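Local coordinates for protein probable transcriptional regulator WhiB7 (PDB 7KUG) that regulates transcription, including that of genes linked to antibiotic resistance, and binds one [4Fe-4S] cluster per subunit, probably sensing redox state, at residues 17-22 with 43-48; 27-32 with 64-69. The protein carries 2 engineered substitutions. One frame throughout, in Å; residues are numbered along the deposited sequence.

Contact 1 (17-22 with 43-48). With SF4 (iron/sulfur cluster), chain E.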
ATOM      1  N   VAL A  17      15.374   6.617  10.978  1.00 60.89           N
ATOM      2  CA  VAL A  17      15.159   5.233  10.456  1.00 42.33           C
ATOM      3  C   VAL A  17      13.891   4.658  11.099  1.00 37.84           C
ATOM      4  O   VAL A  17      13.743   4.697  12.344  1.00 37.70           O
ATOM      5  CB  VAL A  17      16.372   4.305  10.646  1.00 45.92           C
ATOM      6  CG1 VAL A  17      16.070   3.153  11.596  1.00 45.36           C
ATOM      7  CG2 VAL A  17      16.871   3.774   9.308  1.00 45.11           C
ATOM      8  N   LEU A  18      12.982   4.166  10.264  1.00 32.90           N
ATOM      9  CA  LEU A  18      11.884   3.281  10.712  1.00 26.76           C
ATOM     10  C   LEU A  18      12.311   1.842  10.455  1.00 21.29           C
ATOM     11  O   LEU A  18      12.885   1.533   9.409  1.00 22.93           O
ATOM     12  CB  LEU A  18      10.598   3.654   9.975  1.00 26.69           C
ATOM     13  CG  LEU A  18      10.233   5.138  10.012  1.00 31.63           C
ATOM     14  CD1 LEU A  18       8.941   5.408   9.263  1.00 35.76           C
ATOM     15  CD2 LEU A  18      10.124   5.643  11.441  1.00 35.54           C
ATOM     16  N   PRO A  19      12.026   0.917  11.397  1.00 20.95           N
ATOM     17  CA  PRO A  19      12.308  -0.498  11.175  1.00 20.84           C
ATOM     18  C   PRO A  19      11.781  -1.029   9.838  1.00 21.59           C
ATOM     19  O   PRO A  19      12.372  -1.927   9.277  1.00 20.92           O
ATOM     20  CB  PRO A  19      11.658  -1.165  12.388  1.00 19.16           C
ATOM     21  CG  PRO A  19      11.781  -0.119  13.473  1.00 21.29           C
ATOM     22  CD  PRO A  19      11.546   1.200  12.760  1.00 21.96           C
ATOM     23  N   CYS A  20      10.642  -0.525   9.354  1.00 19.98           N
ATOM     24  CA  CYS A  20      10.010  -1.106   8.142  1.00 19.97           C
ATOM     25  C   CYS A  20      10.676  -0.554   6.873  1.00 21.53           C
ATOM     26  O   CYS A  20      10.229  -0.907   5.774  1.00 21.80           O
ATOM     27  CB  CYS A  20       8.504  -0.886   8.160  1.00 17.99           C
ATOM     28  SG  CYS A  20       8.015   0.855   8.109  1.00 20.29           S
ATOM     29  N   HIS A  21      11.749   0.233   7.027  1.00 22.20           N
ATOM     30  CA  HIS A  21      12.689   0.608   5.935  1.00 23.86           C
ATOM     31  C   HIS A  21      13.824  -0.416   5.827  1.00 23.76           C
ATOM     32  O   HIS A  21      14.685  -0.258   4.955  1.00 26.94           O
ATOM     33  CB  HIS A  21      13.189   2.040   6.143  1.00 26.19           C
ATOM     34  CG  HIS A  21      12.094   3.039   5.991  1.00 30.71           C
ATOM     35  ND1 HIS A  21      12.078   4.239   6.684  1.00 40.34           N
ATOM     36  CD2 HIS A  21      10.951   3.002   5.269  1.00 37.53           C
ATOM     37  CE1 HIS A  21      10.984   4.907   6.373  1.00 42.44           C
ATOM     38  NE2 HIS A  21      10.280   4.171   5.497  1.00 41.86           N
ATOM     39  N   VAL A  22      13.802  -1.445   6.669  1.00 23.93           N
ATOM     40  CA  VAL A  22      14.807  -2.546   6.687  1.00 24.93           C
ATOM     41  C   VAL A  22      14.204  -3.800   6.045  1.00 24.44           C
ATOM     42  O   VAL A  22      13.020  -4.095   6.276  1.00 26.36           O
ATOM     43  CB  VAL A  22      15.281  -2.814   8.127  1.00 25.60           C
ATOM     44  CG1 VAL A  22      16.296  -3.946   8.172  1.00 28.13           C
ATOM     45  CG2 VAL A  22      15.830  -1.545   8.762  1.00 24.42           C
ATOM     46  N   CYS A  43       8.584  -3.729  14.647  1.00 19.53           N
ATOM     47  CA  CYS A  43       7.893  -2.455  14.951  1.00 17.44           C
ATOM     48  C   CYS A  43       8.165  -2.011  16.394  1.00 17.61           C
ATOM     49  O   CYS A  43       7.984  -0.837  16.690  1.00 18.00           O
ATOM     50  CB  CYS A  43       6.384  -2.581  14.767  1.00 17.66           C
ATOM     51  SG  CYS A  43       5.825  -2.699  13.047  1.00 18.89           S
ATOM     52  N   VAL A  44       8.559  -2.908  17.291  1.00 18.99           N
ATOM     53  CA  VAL A  44       8.511  -2.600  18.753  1.00 19.83           C
ATOM     54  C   VAL A  44       9.341  -1.349  19.068  1.00 20.47           C
ATOM     55  O   VAL A  44       8.893  -0.565  19.918  1.00 23.23           O
ATOM     56  CB  VAL A  44       8.950  -3.810  19.594  1.00 20.21           C
ATOM     57  CG1 VAL A  44       9.138  -3.448  21.059  1.00 21.16           C
ATOM     58  CG2 VAL A  44       7.960  -4.952  19.453  1.00 21.48           C
ATOM     59  N   SER A  45      10.503  -1.171  18.436  1.00 19.35           N
ATOM     60  CA  SER A  45      11.454  -0.064  18.720  1.00 21.64           C
ATOM     61  C   SER A  45      11.154   1.163  17.855  1.00 23.52           C
ATOM     62  O   SER A  45      11.899   2.155  17.959  1.00 23.66           O
ATOM     63  CB  SER A  45      12.875  -0.496  18.513  1.00 22.29           C
ATOM     64  OG  SER A  45      13.169  -0.635  17.131  1.00 26.50           O
ATOM     65  N   CYS A  46      10.142   1.101  16.991  1.00 21.18           N
ATOM     66  CA  CYS A  46       9.818   2.226  16.079  1.00 20.63           C
ATOM     67  C   CYS A  46       9.502   3.493  16.867  1.00 21.86           C
ATOM     68  O   CYS A  46       8.669   3.492  17.765  1.00 20.53           O
ATOM     69  CB  CYS A  46       8.641   1.896  15.178  1.00 19.92           C
ATOM     70  SG  CYS A  46       8.354   3.241  14.012  1.00 20.01           S
ATOM     71  N   PRO A  47      10.143   4.635  16.535  1.00 23.85           N
ATOM     72  CA  PRO A  47       9.890   5.875  17.271  1.00 25.40           C
ATOM     73  C   PRO A  47       8.471   6.449  17.093  1.00 28.97           C
ATOM     74  O   PRO A  47       8.048   7.249  17.930  1.00 27.13           O
ATOM     75  CB  PRO A  47      10.957   6.837  16.725  1.00 25.85           C
ATOM     76  CG  PRO A  47      11.320   6.294  15.362  1.00 28.11           C
ATOM     77  CD  PRO A  47      11.141   4.791  15.472  1.00 23.40           C
ATOM     78  N   ILE A  48       7.750   6.034  16.050  1.00 24.22           N
ATOM     79  CA  ILE A  48       6.349   6.492  15.779  1.00 23.85           C
ATOM     80  C   ILE A  48       5.356   5.325  15.897  1.00 23.59           C
ATOM     81  O   ILE A  48       4.238   5.428  15.343  1.00 21.86           O
ATOM     82  CB  ILE A  48       6.249   7.194  14.411  1.00 23.91           C
ATOM     83  CG1 ILE A  48       6.498   6.242  13.238  1.00 24.46           C
ATOM     84  CG2 ILE A  48       7.172   8.394  14.357  1.00 26.24           C
ATOM     85  CD1 ILE A  48       6.184   6.843  11.889  1.00 27.38           C
TER
HETATM   86 FE1  SF4 E 101       7.071   1.962  12.579  1.00 20.61          FE
HETATM   87 FE2  SF4 E 101       6.868   0.926  10.086  1.00 19.60          FE
HETATM   88 FE3  SF4 E 101       4.622   1.659  11.490  1.00 19.45          FE
HETATM   89 FE4  SF4 E 101       6.077  -0.555  12.246  1.00 18.34          FE
HETATM   90  S1  SF4 E 101       5.012  -0.155  10.332  1.00 18.76           S
HETATM   91  S2  SF4 E 101       5.289   1.041  13.511  1.00 17.56           S
HETATM   92  S3  SF4 E 101       8.088   0.145  11.799  1.00 17.34           S
HETATM   93  S4  SF4 E 101       6.233   2.906  10.784  1.00 20.51           S
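With its CG anti to the carbonyl carbon (chi1 -51°), Leu18 brings its two methyls up to 43-48, while in Cys46 the sulfur lies anti to the backbone N (chi1 -176°) and reaches the cluster beside them. Leu18 CD2 rests on Cys46 SG at 3.9 Å and lies near Pro47 CG. The other branch, CD1, meets Ile48 CD1 at 4.1 Å, the two side chains crossing at about a right angle, and both of these methyls lie near the sulfide S4. Next along the chain, the ring of Pro19 packs through CD on Cys46 CB (3.8 Å) and through CG on Ser45, and its CD also sits 3.7 Å from the sulfide S3. These apolar groups line one side of a metal site that ties the two segments together: Cys20, Cys43 and Cys46 each bind a different iron of the cluster through SG. The thiolate of Cys46 also accepts a hydrogen bond from Ile48 N (3.5 Å, 157° at the hydrogen), which would be expected to draw off some of its negative charge. A type I turn from Cys43 to Cys46 sets the spacing of that pair. Cys20, this C-x-x-C pair and Cys52 form the four-cysteine [4Fe-4S] site of the WhiB family.

Contact 2 (27-32 with 64-69). Engineered in segment 27-32: Met27 (natural residue Leu). With SF4 (iron/sulfur cluster), chain E.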
HETATM    1  N   MSE A  27       7.550  -8.101   4.113  1.00 21.42           N
HETATM    2  CA  MSE A  27       7.634  -8.699   5.472  1.00 23.72           C
HETATM    3  C   MSE A  27       6.431  -8.239   6.305  1.00 21.41           C
HETATM    4  O   MSE A  27       5.960  -9.031   7.147  1.00 22.58           O
HETATM    5  CB  MSE A  27       8.954  -8.331   6.153  1.00 26.54           C
HETATM    6  CG  MSE A  27      10.134  -9.115   5.636  1.00 31.41           C
HETATM    7 SE   MSE A  27      11.781  -8.568   6.560  0.70 30.89          SE
HETATM    8  CE  MSE A  27      11.042  -8.194   8.343  1.00 23.96           C
ATOM      9  N   TRP A  28       5.933  -7.017   6.073  1.00 18.38           N
ATOM     10  CA  TRP A  28       4.823  -6.440   6.878  1.00 18.88           C
ATOM     11  C   TRP A  28       3.473  -6.934   6.343  1.00 21.82           C
ATOM     12  O   TRP A  28       2.439  -6.584   6.951  1.00 18.98           O
ATOM     13  CB  TRP A  28       4.946  -4.907   6.954  1.00 18.77           C
ATOM     14  CG  TRP A  28       5.959  -4.536   7.988  1.00 17.52           C
ATOM     15  CD1 TRP A  28       5.715  -4.234   9.292  1.00 17.70           C
ATOM     16  CD2 TRP A  28       7.394  -4.573   7.844  1.00 18.03           C
ATOM     17  NE1 TRP A  28       6.891  -4.064   9.972  1.00 18.02           N
ATOM     18  CE2 TRP A  28       7.937  -4.250   9.110  1.00 18.19           C
ATOM     19  CE3 TRP A  28       8.267  -4.820   6.778  1.00 20.64           C
ATOM     20  CZ2 TRP A  28       9.309  -4.185   9.335  1.00 19.93           C
ATOM     21  CZ3 TRP A  28       9.628  -4.754   7.001  1.00 20.06           C
ATOM     22  CH2 TRP A  28      10.134  -4.410   8.258  1.00 20.63           C
ATOM     23  N   PHE A  29       3.492  -7.771   5.297  1.00 21.08           N
ATOM     24  CA  PHE A  29       2.290  -8.354   4.646  1.00 22.36           C
ATOM     25  C   PHE A  29       2.549  -9.838   4.385  1.00 23.39           C
ATOM     26  O   PHE A  29       2.210 -10.376   3.315  1.00 25.08           O
ATOM     27  CB  PHE A  29       1.938  -7.570   3.382  1.00 21.87           C
ATOM     28  CG  PHE A  29       1.629  -6.125   3.655  1.00 20.08           C
ATOM     29  CD1 PHE A  29       2.634  -5.173   3.648  1.00 19.01           C
ATOM     30  CD2 PHE A  29       0.329  -5.712   3.896  1.00 17.83           C
ATOM     31  CE1 PHE A  29       2.347  -3.841   3.899  1.00 20.52           C
ATOM     32  CE2 PHE A  29       0.052  -4.379   4.170  1.00 20.03           C
ATOM     33  CZ  PHE A  29       1.054  -3.450   4.157  1.00 18.96           C
ATOM     34  N   ALA A  30       3.199 -10.478   5.355  1.00 22.73           N
ATOM     35  CA  ALA A  30       3.688 -11.871   5.272  1.00 23.13           C
ATOM     36  C   ALA A  30       2.511 -12.845   5.173  1.00 29.53           C
ATOM     37  O   ALA A  30       1.420 -12.549   5.715  1.00 29.22           O
ATOM     38  CB  ALA A  30       4.564 -12.189   6.457  1.00 25.53           C
ATOM     39  N   ASP A  31       2.747 -13.988   4.521  1.00 30.34           N
ATOM     40  CA  ASP A  31       1.696 -14.983   4.181  1.00 36.44           C
ATOM     41  C   ASP A  31       1.612 -16.058   5.274  1.00 39.77           C
ATOM     42  O   ASP A  31       0.730 -16.919   5.162  1.00 44.27           O
ATOM     43  CB  ASP A  31       1.931 -15.593   2.796  1.00 39.63           C
ATOM     44  CG  ASP A  31       3.308 -16.204   2.593  1.00 45.26           C
ATOM     45  OD1 ASP A  31       3.922 -16.620   3.592  1.00 48.48           O
ATOM     46  OD2 ASP A  31       3.761 -16.253   1.433  1.00 51.78           O
ATOM     47  N   THR A  32       2.460 -16.010   6.308  1.00 40.84           N
ATOM     48  CA  THR A  32       2.394 -16.963   7.451  1.00 38.34           C
ATOM     49  C   THR A  32       2.343 -16.213   8.778  1.00 40.19           C
ATOM     50  O   THR A  32       2.851 -15.102   8.900  1.00 32.19           O
ATOM     51  CB  THR A  32       3.552 -17.967   7.431  1.00 38.55           C
ATOM     52  OG1 THR A  32       4.781 -17.280   7.666  1.00 36.55           O
ATOM     53  CG2 THR A  32       3.629 -18.734   6.128  1.00 40.99           C
ATOM     54  N   GLY A  64      -2.029  -6.466   7.067  1.00 18.37           N
ATOM     55  CA  GLY A  64      -0.627  -6.079   7.254  1.00 17.01           C
ATOM     56  C   GLY A  64      -0.343  -5.753   8.710  1.00 19.05           C
ATOM     57  O   GLY A  64      -1.291  -5.687   9.550  1.00 20.19           O
ATOM     58  N   VAL A  65       0.932  -5.546   9.005  1.00 17.73           N
ATOM     59  CA  VAL A  65       1.392  -5.170  10.367  1.00 17.34           C
ATOM     60  C   VAL A  65       1.625  -3.665  10.380  1.00 16.89           C
ATOM     61  O   VAL A  65       2.395  -3.142   9.566  1.00 16.33           O
ATOM     62  CB  VAL A  65       2.622  -5.983  10.800  1.00 16.74           C
ATOM     63  CG1 VAL A  65       3.237  -5.429  12.081  1.00 17.41           C
ATOM     64  CG2 VAL A  65       2.245  -7.449  10.961  1.00 17.64           C
ATOM     65  N   TRP A  66       0.966  -2.994  11.306  1.00 16.93           N
ATOM     66  CA  TRP A  66       1.048  -1.536  11.484  1.00 15.38           C
ATOM     67  C   TRP A  66       1.183  -1.312  12.988  1.00 18.10           C
ATOM     68  O   TRP A  66       0.401  -1.931  13.716  1.00 18.97           O
ATOM     69  CB  TRP A  66      -0.202  -0.826  10.947  1.00 18.27           C
ATOM     70  CG  TRP A  66      -0.597  -1.165   9.551  1.00 17.82           C
ATOM     71  CD1 TRP A  66      -1.209  -2.313   9.143  1.00 18.88           C
ATOM     72  CD2 TRP A  66      -0.447  -0.342   8.381  1.00 19.26           C
ATOM     73  NE1 TRP A  66      -1.441  -2.264   7.798  1.00 19.35           N
ATOM     74  CE2 TRP A  66      -0.991  -1.072   7.304  1.00 18.93           C
ATOM     75  CE3 TRP A  66       0.074   0.931   8.142  1.00 19.55           C
ATOM     76  CZ2 TRP A  66      -1.010  -0.566   6.001  1.00 18.69           C
ATOM     77  CZ3 TRP A  66       0.042   1.437   6.860  1.00 21.63           C
ATOM     78  CH2 TRP A  66      -0.485   0.690   5.808  1.00 19.40           C
ATOM     79  N   GLY A  67       2.112  -0.454  13.416  1.00 19.32           N
ATOM     80  CA  GLY A  67       2.280  -0.126  14.841  1.00 18.90           C
ATOM     81  C   GLY A  67       2.466  -1.382  15.675  1.00 18.60           C
ATOM     82  O   GLY A  67       2.016  -1.396  16.832  1.00 21.31           O
ATOM     83  N   GLY A  68       3.057  -2.429  15.079  1.00 18.45           N
ATOM     84  CA  GLY A  68       3.396  -3.695  15.755  1.00 18.55           C
ATOM     85  C   GLY A  68       2.179  -4.548  16.032  1.00 18.77           C
ATOM     86  O   GLY A  68       2.275  -5.450  16.874  1.00 21.49           O
ATOM     87  N   GLU A  69       1.071  -4.300  15.338  1.00 17.36           N
ATOM     88  CA  GLU A  69      -0.148  -5.144  15.438  1.00 20.30           C
ATOM     89  C   GLU A  69      -0.557  -5.678  14.053  1.00 18.88           C
ATOM     90  O   GLU A  69      -0.401  -4.963  13.044  1.00 19.16           O
ATOM     91  CB  GLU A  69      -1.296  -4.352  16.063  1.00 20.61           C
ATOM     92  CG  GLU A  69      -1.015  -3.886  17.490  1.00 22.25           C
ATOM     93  CD  GLU A  69      -0.804  -4.991  18.513  1.00 23.66           C
ATOM     94  OE1 GLU A  69      -1.226  -6.146  18.265  1.00 26.03           O
ATOM     95  OE2 GLU A  69      -0.239  -4.677  19.586  1.00 27.82           O
TER
HETATM   96 FE1  SF4 E 101       7.071   1.962  12.579  1.00 20.61          FE
HETATM   97 FE2  SF4 E 101       6.868   0.926  10.086  1.00 19.60          FE
HETATM   98 FE3  SF4 E 101       4.622   1.659  11.490  1.00 19.45          FE
HETATM   99 FE4  SF4 E 101       6.077  -0.555  12.246  1.00 18.34          FE
HETATM  100  S1  SF4 E 101       5.012  -0.155  10.332  1.00 18.76           S
HETATM  101  S2  SF4 E 101       5.289   1.041  13.511  1.00 17.56           S
HETATM  102  S3  SF4 E 101       8.088   0.145  11.799  1.00 17.34           S
HETATM  103  S4  SF4 E 101       6.233   2.906  10.784  1.00 20.51           S
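The glycine-rich turn of the WhiB family, Gly-Val-Trp-Gly-Gly in residues 64-68, here packs against Trp28, the last residue of a short 3-10 segment, and Phe29 just after it. Val65 N donates a hydrogen bond to Trp28 O, 2.8 Å long and 153° at the hydrogen, arriving in the carbonyl plane. Trp28 and Val65 cross obliquely: CD1 of the indole touches Val65 CB at 3.9 Å, and Val65 O comes to the ring edge, near its plane, 3.5 Å from Trp28 CD1. Phe29, its CG anti to the carbonyl carbon (chi1 -60°), brings its ring up to Gly64, CD2 lying 3.5 Å from Gly64 CA. Gly64, with no side chain and a phi of 95°, lets the phenyl ring lie directly against its CA. Farther out, Phe29 CZ meets Trp66 CZ2 at 4.0 Å, the tryptophan carbon coming to the edge of the phenyl ring. Trp66 NE1 is hydrogen-bonded to Trp63 O, and the indole leans on helix 49-59 through Ala56 and Arg59. A type I' turn from Trp66 to Glu69, with backbone bonds in both directions between these two residues, carries Gly67 to the cluster, its CA 3.5 Å from the sulfide S2. A polar side chain of the second protein chain in the assembly is hydrogen-bonded to Val65 O. Across the contact, then, one short backbone bond, somewhat bent at the hydrogen, satisfies the buried carbonyl of Trp28, while aromatic and apolar contacts pack against the strand beside it; together they tie the start of the hairpin that borders the cluster to the segment ahead of helix 33-43.

Overall arrangement
Both contacts touch the same cluster, but contact 2 is buried near the middle of the chain whereas contact 1 is only partly buried and lies farther out. In contact 1, iron-thiolate bonds and small apolar groups join loops flanking helix 33-43; contact 2 instead joins the loop ahead of that helix to strand 65-66 by a backbone hydrogen bond and large aromatic rings. The segments alternate along the chain, and the sites adjoin: Trp28 CH2 packs 3.3 Å from Cys20 CA, and Gly68 CA lies 3.3 Å from Cys43 CB. One contact supplies three of the cluster's ligands; the other brings backbone of a glycine pair, Gly67 and Gly68, up beside it.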